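Local structure of F5/8 type C domain protein (Bacteroides ovatus, 4ZRX) at residues T370-E375 / D444-T449. The protein is a putative alpha-L-fucosidase that probably hydrolyses terminal L-fucose from glycans, joining a TIM-barrel catalytic domain to an F5/8 type C domain of the galactose-binding-domain clan. Residues are numbered along the deposited sequence; the frame is centred on the assembly and turned at random.
Sequences TTSGGE and DECRLT
At one end of a beta-sandwich, a type II turn from Thr371 to Gly374 packs against the end of strand 438-446 and the connection that follows it; each loop carries its chain from one sheet to the other, between strands 368-370 and 374-381 and between 438-446 and 450-458. Ser372 leans over the end of strand 438-446. With its hydroxyl set beside its own backbone N (chi1 -62°), OG accepts a hydrogen bond from Cys446 N at 3.1 Å, bent to 138°, while CB rests 3.4 Å from Asp444 O. Cys446 points its CB toward the turn, and SG lies 3.7 Å from Ser372 N and 3.8 Å from Thr370 O. At the Thr371 side, Thr449 takes over: its CG2 sits 3.5 Å from Thr370 O, its CA-H points weakly at that same oxygen, and its OG1 meets Thr371 CG2 at 3.6 Å. Thr371 O takes the turn's own bond from Gly374 N and a second, on an in-plane lone pair, from Thr370 OG1 just before it. The turn's last two residues, Gly373 and Gly374, both pair with Ile443 in a G1 bulge. A single side-chain-to-backbone hydrogen bond thus adds direction to contacts that are mostly van der Waals, the thiol of the buried Cys446 packing against the backbone of Thr370 to Ser372.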
loop_
_atom_site.group_PDB
_atom_site.type_symbol
_atom_site.label_atom_id
_atom_site.label_comp_id
_atom_site.label_asym_id
_atom_site.label_seq_id
_atom_site.Cartn_x
_atom_site.Cartn_y
_atom_site.Cartn_z
ATOM N N THR A 370 -18.556 24.651 -10.681
ATOM C CA THR A 370 -19.535 24.926 -9.639
ATOM C C THR A 370 -18.957 25.536 -8.412
ATOM O O THR A 370 -17.824 25.312 -8.076
ATOM C CB THR A 370 -20.332 23.610 -9.241
ATOM O OG1 THR A 370 -21.469 23.937 -8.429
ATOM C CG2 THR A 370 -19.482 22.640 -8.527
ATOM N N THR A 371 -19.789 26.247 -7.666
ATOM C CA THR A 371 -19.420 26.684 -6.338
ATOM C C THR A 371 -20.194 25.880 -5.326
ATOM O O THR A 371 -20.917 24.944 -5.683
ATOM C CB THR A 371 -19.742 28.184 -6.143
ATOM O OG1 THR A 371 -21.144 28.395 -6.362
ATOM C CG2 THR A 371 -18.961 28.996 -7.147
ATOM N N SER A 372 -19.984 26.197 -4.051
ATOM C CA SER A 372 -20.535 25.398 -2.970
ATOM C C SER A 372 -22.052 25.336 -3.067
ATOM O O SER A 372 -22.722 26.343 -3.287
ATOM C CB SER A 372 -20.099 25.994 -1.603
ATOM O OG SER A 372 -18.686 25.959 -1.461
ATOM N N GLY A 373 -22.598 24.144 -2.869
ATOM C CA GLY A 373 -24.027 23.880 -2.982
ATOM C C GLY A 373 -24.476 23.403 -4.366
ATOM O O GLY A 373 -25.641 23.008 -4.585
ATOM N N GLY A 374 -23.590 23.467 -5.357
ATOM C CA GLY A 374 -23.979 23.088 -6.689
ATOM C C GLY A 374 -24.151 21.616 -6.877
ATOM O O GLY A 374 -23.541 20.833 -6.148
ATOM N N GLU A 375 -25.000 21.253 -7.840
ATOM C CA GLU A 375 -25.377 19.860 -8.093
ATOM C C GLU A 375 -25.298 19.617 -9.587
ATOM O O GLU A 375 -25.629 20.541 -10.374
ATOM C CB GLU A 375 -26.827 19.585 -7.707
ATOM C CG GLU A 375 -27.107 19.466 -6.316
ATOM C CD GLU A 375 -28.602 19.407 -6.008
ATOM O OE1 GLU A 375 -29.431 19.737 -6.854
ATOM O OE2 GLU A 375 -28.917 18.999 -4.893
ATOM N N ASP A 444 -20.586 20.277 -1.810
ATOM C CA ASP A 444 -21.012 20.976 -0.582
ATOM C C ASP A 444 -20.100 22.126 -0.216
ATOM O O ASP A 444 -20.568 23.208 0.235
ATOM C CB ASP A 444 -21.188 19.993 0.567
ATOM C CG ASP A 444 -22.199 18.892 0.238
ATOM O OD1 ASP A 444 -23.383 19.210 -0.026
ATOM O OD2 ASP A 444 -21.791 17.714 0.298
ATOM N N GLU A 445 -18.803 21.936 -0.389
ATOM C CA GLU A 445 -17.829 22.971 -0.057
ATOM C C GLU A 445 -16.692 22.914 -1.046
ATOM O O GLU A 445 -16.231 21.839 -1.344
ATOM C CB GLU A 445 -17.242 22.750 1.339
ATOM C CG GLU A 445 -18.203 22.929 2.525
ATOM C CD GLU A 445 -17.509 22.553 3.833
ATOM O OE1 GLU A 445 -16.280 22.853 3.992
ATOM O OE2 GLU A 445 -18.161 21.893 4.673
ATOM N N CYS A 446 -16.198 24.075 -1.457
ATOM C CA CYS A 446 -14.994 24.106 -2.302
ATOM C C CYS A 446 -14.314 25.430 -2.183
ATOM O O CYS A 446 -14.934 26.420 -1.702
ATOM C CB CYS A 446 -15.302 23.774 -3.730
ATOM S SG CYS A 446 -16.513 24.902 -4.554
ATOM N N ARG A 447 -13.065 25.455 -2.605
ATOM C CA ARG A 447 -12.294 26.663 -2.705
ATOM C C ARG A 447 -12.541 27.279 -4.054
ATOM O O ARG A 447 -12.400 26.618 -5.076
ATOM C CB ARG A 447 -10.811 26.340 -2.521
ATOM C CG ARG A 447 -10.576 25.638 -1.172
ATOM C CD ARG A 447 -9.119 25.172 -1.026
ATOM N NE ARG A 447 -8.935 24.609 0.305
ATOM C CZ ARG A 447 -7.787 24.222 0.838
ATOM N NH1 ARG A 447 -6.630 24.291 0.160
ATOM N NH2 ARG A 447 -7.801 23.732 2.065
ATOM N N LEU A 448 -12.860 28.594 -4.066
ATOM C CA LEU A 448 -13.208 29.259 -5.331
ATOM C C LEU A 448 -14.245 28.425 -6.104
ATOM O O LEU A 448 -15.191 27.995 -5.482
ATOM C CB LEU A 448 -12.002 29.522 -6.185
ATOM C CG LEU A 448 -10.900 30.411 -5.608
ATOM C CD1 LEU A 448 -9.815 30.729 -6.665
ATOM C CD2 LEU A 448 -11.442 31.720 -5.017
ATOM N N THR A 449 -14.109 28.265 -7.436
ATOM C CA THR A 449 -14.999 27.433 -8.225
ATOM C C THR A 449 -14.362 26.081 -8.487
ATOM O O THR A 449 -13.241 26.037 -8.993
ATOM C CB THR A 449 -15.331 28.164 -9.527
ATOM O OG1 THR A 449 -15.975 29.394 -9.206
ATOM C CG2 THR A 449 -16.282 27.366 -10.393
#